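Local coordinates for protein phytase (Debaryomyces castellii, PDB 2GFI) that probably hydrolyses phytate, removing the phosphate at the 3-position of the inositol ring, as a member of the histidine acid phosphatase family, at residues Ile281-Tyr285 with Leu352-Pro358; Val287-Tyr292 with Ser361-Val366. One frame throughout, in Å; residues are numbered along the deposited sequence.

Interaction 1: residues Ile281-Tyr285 with Leu352-Pro358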
loop_
_atom_site.group_PDB
_atom_site.type_symbol
_atom_site.label_atom_id
_atom_site.label_comp_id
_atom_site.label_asym_id
_atom_site.label_seq_id
_atom_site.Cartn_x
_atom_site.Cartn_y
_atom_site.Cartn_z
ATOM N N ILE A 281 -17.536 3.581 -15.930
ATOM C CA ILE A 281 -18.596 2.901 -15.185
ATOM C C ILE A 281 -19.807 2.565 -16.081
ATOM O O ILE A 281 -20.437 1.496 -15.947
ATOM C CB ILE A 281 -18.983 3.766 -13.966
ATOM C CG1 ILE A 281 -17.873 3.707 -12.905
ATOM C CG2 ILE A 281 -20.308 3.361 -13.417
ATOM C CD1 ILE A 281 -17.981 4.806 -11.813
ATOM N N GLN A 282 -20.128 3.464 -17.008
ATOM C CA GLN A 282 -21.233 3.212 -17.931
ATOM C C GLN A 282 -20.806 2.207 -18.977
ATOM O O GLN A 282 -21.549 1.284 -19.309
ATOM C CB GLN A 282 -21.704 4.501 -18.590
ATOM C CG GLN A 282 -22.467 5.342 -17.635
ATOM C CD GLN A 282 -22.580 6.755 -18.113
ATOM O OE1 GLN A 282 -21.611 7.519 -18.031
ATOM N NE2 GLN A 282 -23.743 7.119 -18.606
ATOM N N TYR A 283 -19.582 2.369 -19.487
ATOM C CA TYR A 283 -19.040 1.339 -20.336
ATOM C C TYR A 283 -19.133 -0.031 -19.655
ATOM O O TYR A 283 -19.614 -0.996 -20.262
ATOM C CB TYR A 283 -17.598 1.596 -20.731
ATOM C CG TYR A 283 -17.047 0.410 -21.523
ATOM C CD1 TYR A 283 -17.371 0.241 -22.877
ATOM C CD2 TYR A 283 -16.213 -0.527 -20.920
ATOM C CE1 TYR A 283 -16.869 -0.820 -23.621
ATOM C CE2 TYR A 283 -15.700 -1.590 -21.639
ATOM C CZ TYR A 283 -16.039 -1.737 -22.998
ATOM O OH TYR A 283 -15.534 -2.778 -23.726
ATOM N N SER A 284 -18.619 -0.103 -18.419
ATOM C CA SER A 284 -18.599 -1.337 -17.652
ATOM C C SER A 284 -19.975 -1.954 -17.571
ATOM O O SER A 284 -20.131 -3.159 -17.678
ATOM C CB SER A 284 -18.115 -1.068 -16.238
ATOM O OG SER A 284 -17.864 -2.303 -15.587
ATOM N N TYR A 285 -20.984 -1.116 -17.359
ATOM C CA TYR A 285 -22.321 -1.645 -17.179
ATOM C C TYR A 285 -22.898 -2.129 -18.503
ATOM O O TYR A 285 -23.681 -3.095 -18.518
ATOM C CB TYR A 285 -23.245 -0.657 -16.512
ATOM C CG TYR A 285 -24.579 -1.291 -16.233
ATOM C CD1 TYR A 285 -24.659 -2.418 -15.448
ATOM C CD2 TYR A 285 -25.755 -0.794 -16.820
ATOM C CE1 TYR A 285 -25.872 -3.022 -15.223
ATOM C CE2 TYR A 285 -26.970 -1.382 -16.594
ATOM C CZ TYR A 285 -27.021 -2.495 -15.794
ATOM O OH TYR A 285 -28.219 -3.118 -15.521
ATOM N N LEU A 352 -31.299 -7.511 -15.478
ATOM C CA LEU A 352 -30.670 -6.229 -15.290
ATOM C C LEU A 352 -31.497 -5.142 -15.951
ATOM O O LEU A 352 -32.054 -5.356 -17.023
ATOM C CB LEU A 352 -29.247 -6.263 -15.858
ATOM C CG LEU A 352 -28.156 -6.620 -14.844
ATOM C CD1 LEU A 352 -28.437 -7.969 -14.125
ATOM C CD2 LEU A 352 -26.795 -6.647 -15.524
ATOM N N PRO A 353 -31.596 -3.981 -15.319
ATOM C CA PRO A 353 -32.278 -2.871 -15.943
ATOM C C PRO A 353 -31.400 -2.298 -17.043
ATOM O O PRO A 353 -30.172 -2.454 -17.006
ATOM C CB PRO A 353 -32.424 -1.872 -14.801
ATOM C CG PRO A 353 -31.222 -2.153 -13.898
ATOM C CD PRO A 353 -31.064 -3.639 -13.972
ATOM N N VAL A 354 -32.040 -1.645 -18.017
ATOM C CA VAL A 354 -31.352 -1.001 -19.133
ATOM C C VAL A 354 -31.590 0.499 -19.135
ATOM O O VAL A 354 -30.865 1.252 -19.785
ATOM C CB VAL A 354 -31.805 -1.594 -20.484
ATOM C CG1 VAL A 354 -31.354 -3.042 -20.583
ATOM C CG2 VAL A 354 -33.362 -1.460 -20.689
ATOM N N ASP A 355 -32.597 0.945 -18.398
ATOM C CA ASP A 355 -33.059 2.322 -18.547
ATOM C C ASP A 355 -32.400 3.234 -17.518
ATOM O O ASP A 355 -32.629 4.428 -17.482
ATOM C CB ASP A 355 -34.603 2.384 -18.506
ATOM C CG ASP A 355 -35.177 1.871 -17.174
ATOM O OD1 ASP A 355 -34.682 0.833 -16.624
ATOM O OD2 ASP A 355 -36.127 2.445 -16.590
ATOM N N TYR A 356 -31.532 2.663 -16.696
ATOM C CA TYR A 356 -30.665 3.467 -15.853
ATOM C C TYR A 356 -29.434 2.654 -15.516
ATOM O O TYR A 356 -29.360 1.492 -15.890
ATOM C CB TYR A 356 -31.412 3.895 -14.584
ATOM C CG TYR A 356 -31.648 2.761 -13.612
ATOM C CD1 TYR A 356 -30.860 2.631 -12.453
ATOM C CD2 TYR A 356 -32.661 1.808 -13.842
ATOM C CE1 TYR A 356 -31.085 1.578 -11.556
ATOM C CE2 TYR A 356 -32.909 0.782 -12.929
ATOM C CZ TYR A 356 -32.111 0.665 -11.805
ATOM O OH TYR A 356 -32.350 -0.352 -10.910
ATOM N N THR A 357 -28.481 3.259 -14.803
ATOM C CA THR A 357 -27.297 2.553 -14.342
ATOM C C THR A 357 -27.481 2.208 -12.856
ATOM O O THR A 357 -27.566 3.094 -12.013
ATOM C CB THR A 357 -26.021 3.394 -14.561
ATOM O OG1 THR A 357 -25.992 3.861 -15.910
ATOM C CG2 THR A 357 -24.729 2.538 -14.399
ATOM N N PRO A 358 -27.588 0.913 -12.565
ATOM C CA PRO A 358 -27.679 0.443 -11.181
ATOM C C PRO A 358 -26.319 0.488 -10.504
ATOM O O PRO A 358 -25.288 0.310 -11.163
ATOM C CB PRO A 358 -28.149 -1.029 -11.321
ATOM C CG PRO A 358 -27.643 -1.444 -12.658
ATOM C CD PRO A 358 -27.667 -0.191 -13.542
#

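Interaction 2: residues Val287-Tyr292 with Ser361-Val366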
loop_
_atom_site.group_PDB
_atom_site.type_symbol
_atom_site.label_atom_id
_atom_site.label_comp_id
_atom_site.label_asym_id
_atom_site.label_seq_id
_atom_site.Cartn_x
_atom_site.Cartn_y
_atom_site.Cartn_z
ATOM N N VAL A 287 -21.198 -3.693 -20.715
ATOM C CA VAL A 287 -20.624 -5.027 -20.766
ATOM C C VAL A 287 -21.331 -5.953 -19.790
ATOM O O VAL A 287 -21.628 -7.077 -20.138
ATOM C CB VAL A 287 -19.060 -5.066 -20.498
ATOM C CG1 VAL A 287 -18.561 -6.523 -20.482
ATOM C CG2 VAL A 287 -18.301 -4.267 -21.533
ATOM N N ASP A 288 -21.597 -5.517 -18.566
ATOM C CA ASP A 288 -22.355 -6.386 -17.669
ATOM C C ASP A 288 -23.688 -6.783 -18.294
ATOM O O ASP A 288 -24.092 -7.925 -18.160
ATOM C CB ASP A 288 -22.635 -5.704 -16.352
ATOM C CG ASP A 288 -21.424 -5.680 -15.435
ATOM O OD1 ASP A 288 -20.505 -6.543 -15.605
ATOM O OD2 ASP A 288 -21.320 -4.824 -14.507
ATOM N N LEU A 289 -24.365 -5.830 -18.955
ATOM C CA LEU A 289 -25.645 -6.054 -19.574
ATOM C C LEU A 289 -25.530 -7.058 -20.710
ATOM O O LEU A 289 -26.200 -8.090 -20.730
ATOM C CB LEU A 289 -26.153 -4.755 -20.147
ATOM C CG LEU A 289 -27.055 -3.855 -19.341
ATOM C CD1 LEU A 289 -27.373 -2.639 -20.205
ATOM C CD2 LEU A 289 -28.318 -4.610 -18.919
ATOM N N ASP A 290 -24.666 -6.757 -21.655
ATOM C CA ASP A 290 -24.419 -7.667 -22.741
ATOM C C ASP A 290 -24.108 -9.083 -22.229
ATOM O O ASP A 290 -24.693 -10.056 -22.687
ATOM C CB ASP A 290 -23.288 -7.133 -23.602
ATOM C CG ASP A 290 -22.998 -8.015 -24.770
ATOM O OD1 ASP A 290 -23.968 -8.561 -25.339
ATOM O OD2 ASP A 290 -21.838 -8.247 -25.190
ATOM N N ASP A 291 -23.190 -9.221 -21.275
ATOM C CA ASP A 291 -22.863 -10.569 -20.805
ATOM C C ASP A 291 -23.947 -11.176 -19.957
ATOM O O ASP A 291 -24.137 -12.385 -19.995
ATOM C CB ASP A 291 -21.544 -10.595 -20.064
ATOM C CG ASP A 291 -20.390 -10.222 -20.948
ATOM O OD1 ASP A 291 -20.465 -10.436 -22.186
ATOM O OD2 ASP A 291 -19.362 -9.689 -20.490
ATOM N N TYR A 292 -24.668 -10.365 -19.191
ATOM C CA TYR A 292 -25.762 -10.933 -18.425
ATOM C C TYR A 292 -26.808 -11.538 -19.366
ATOM O O TYR A 292 -27.260 -12.661 -19.146
ATOM C CB TYR A 292 -26.418 -9.939 -17.475
ATOM C CG TYR A 292 -27.669 -10.535 -16.854
ATOM C CD1 TYR A 292 -27.576 -11.419 -15.766
ATOM C CD2 TYR A 292 -28.938 -10.254 -17.378
ATOM C CE1 TYR A 292 -28.706 -11.986 -15.191
ATOM C CE2 TYR A 292 -30.076 -10.815 -16.817
ATOM C CZ TYR A 292 -29.952 -11.684 -15.721
ATOM O OH TYR A 292 -31.064 -12.264 -15.165
ATOM N N SER A 361 -23.733 -2.888 -10.062
ATOM C CA SER A 361 -24.311 -3.700 -11.106
ATOM C C SER A 361 -24.757 -5.010 -10.450
ATOM O O SER A 361 -23.964 -5.646 -9.758
ATOM C CB SER A 361 -23.303 -3.965 -12.205
ATOM O OG SER A 361 -23.822 -4.946 -13.090
ATOM N N PRO A 362 -26.019 -5.398 -10.629
ATOM C CA PRO A 362 -26.556 -6.622 -9.999
ATOM C C PRO A 362 -25.848 -7.859 -10.500
ATOM O O PRO A 362 -25.974 -8.946 -9.919
ATOM C CB PRO A 362 -28.025 -6.660 -10.477
ATOM C CG PRO A 362 -28.320 -5.259 -10.931
ATOM C CD PRO A 362 -27.031 -4.687 -11.430
ATOM N N TYR A 363 -25.155 -7.704 -11.613
ATOM C CA TYR A 363 -24.391 -8.781 -12.165
ATOM C C TYR A 363 -23.060 -8.232 -12.588
ATOM O O TYR A 363 -22.991 -7.379 -13.440
ATOM C CB TYR A 363 -25.103 -9.344 -13.381
ATOM C CG TYR A 363 -24.306 -10.434 -14.030
ATOM C CD1 TYR A 363 -24.236 -11.708 -13.452
ATOM C CD2 TYR A 363 -23.614 -10.197 -15.202
ATOM C CE1 TYR A 363 -23.507 -12.712 -14.044
ATOM C CE2 TYR A 363 -22.871 -11.207 -15.807
ATOM C CZ TYR A 363 -22.820 -12.454 -15.232
ATOM O OH TYR A 363 -22.079 -13.445 -15.844
ATOM N N SER A 364 -21.987 -8.708 -11.983
ATOM C CA SER A 364 -20.693 -8.108 -12.250
ATOM C C SER A 364 -19.887 -9.085 -13.086
ATOM O O SER A 364 -19.343 -10.091 -12.594
ATOM C CB SER A 364 -19.989 -7.736 -10.940
ATOM O OG SER A 364 -18.687 -7.241 -11.203
ATOM N N HIS A 365 -19.825 -8.801 -14.372
ATOM C CA HIS A 365 -19.131 -9.725 -15.239
ATOM C C HIS A 365 -17.662 -9.968 -14.810
ATOM O O HIS A 365 -17.210 -11.115 -14.706
ATOM C CB HIS A 365 -19.195 -9.239 -16.656
ATOM C CG HIS A 365 -18.383 -10.061 -17.576
ATOM N ND1 HIS A 365 -17.118 -9.698 -17.959
ATOM C CD2 HIS A 365 -18.628 -11.256 -18.155
ATOM C CE1 HIS A 365 -16.634 -10.616 -18.777
ATOM N NE2 HIS A 365 -17.531 -11.566 -18.914
ATOM N N VAL A 366 -16.938 -8.879 -14.551
ATOM C CA VAL A 366 -15.514 -8.927 -14.143
ATOM C C VAL A 366 -15.286 -9.583 -12.760
ATOM O O VAL A 366 -14.185 -10.043 -12.469
ATOM C CB VAL A 366 -14.896 -7.514 -14.206
ATOM C CG1 VAL A 366 -15.479 -6.625 -13.117
ATOM C CG2 VAL A 366 -13.384 -7.575 -14.132
HETATM O O HOH W 1 -17.872 -6.302 -15.692
HETATM O O HOH W 2 -19.380 -4.887 -12.479
#

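Interaction 1: residues Ile281-Tyr285 with Leu352-Pro358
Tyr285 reaches off its helix like a spoke and does nearly all the work, its OH donating to Pro353 O at 2.5 Å. That hydrogen bond is short; it lies in the plane of the carbonyl group and uses a lone pair, with a C=O...OH angle of 144°, while the acceptor sits at the edge of the phenol ring. Over one face of the ring lies Pro358, whose CD is 3.5 Å from the ring centroid in a CH-pi contact offset toward the rim, near CZ and CE2. Leu352 flanks the hydroxyl end, its CD2 3.8 Å from Tyr285 CE1. Nearer the helix, Thr357 CG2 meets Tyr285 CB at 4.1 Å. What sends the ring out to the loop is a first torsion that sets CG opposite the backbone N (chi1 -175°). Replacing Tyr285 by an alanine would probably leave Pro353 O without this donor and open a gap beside Pro358. Farther out, Tyr226 packs edge-to-face with Tyr285 and bonds through its OH to Thr357 OG1, so that it touches both helix and loop, and Phe408 of the second subunit packs on Ile281 and Gln282. The contact is away from the predicted catalytic residues: through one hydrogen bond and one CH-pi contact, a helix-borne tyrosine joins helix 277-295 to the proline-bearing loop between helices 333-343 and 365-368 of the histidine phosphatase fold.

Interaction 2: residues Val287-Tyr292 with Ser361-Val366
Both carboxylate oxygens of Asp288 are held by the 361-366 segment. OD1 accepts the backbone N-H of His365 at 2.7 Å, a nearly straight bond (162°) that arrives from above the carboxylate plane. The other oxygen, OD2, lies 2.9 Å from Ser361 OG, a hydroxyl that also has Tyr363 O within reach, so its proton could serve either acceptor. Two waters add to the grip: one donates to Asp288 OD1 and accepts from Val366 N, and the other donates to Asp288 OD2 and is hydrogen-bonded to Ser364 OG. With CG turned beside its own backbone N (chi1 -77°), the carboxylate reaches the start of the short, weakly bonded helical turn 365-368, whose first N-H groups would be expected to stabilise its negative charge. Ser364 stands at the N-cap, its OG making a weak bond to Gly367 N.

One helical turn on, Asp291 places OD2 over a face of the His365 imidazole, 2.9 Å from His365 CD2; the two planes are 46° apart, and the angle is poor for a hydrogen bond to either ring nitrogen. On the other flank, the edge of Tyr292 is directed at the face of Tyr363 in a T-shaped pair, centroids 5.5 Å apart, and Tyr292 CB packs on Tyr363 CD2 at 3.6 Å. Both hydroxyls are tied down outside the contact, Tyr292 OH by Asp351 and Tyr363 OH by Glu337 of helix 333-343. The His365 side chain comes within about 4 Å of that of Asp333, which puts this end of the joint between helix 277-295 and segment 361-366 beside the predicted proton donor, probably at the edge of the histidine acid phosphatase active site.

Following the chain from the N terminus, helix 277-295 is the first element to take part, and it supplies one side of both contacts: residues 281-285 for interaction 1 and, just beyond Ser286, 287-292 for interaction 2. The chain then passes through helix 302-318, strand 326-331 and helix 333-343 before returning as the loop 352-358, closing interaction 1, and as 361-366, closing interaction 2. The segments alternate, so the two loops cross rather than nest. With centres 9 Å apart, the contacts also touch: Leu352 CB meets Leu289 CD2 and Leu352 CD1 meets Tyr363 CB. Together they fasten the chain after helix 333-343 along a single helix, from the subunit interface toward the predicted catalytic region.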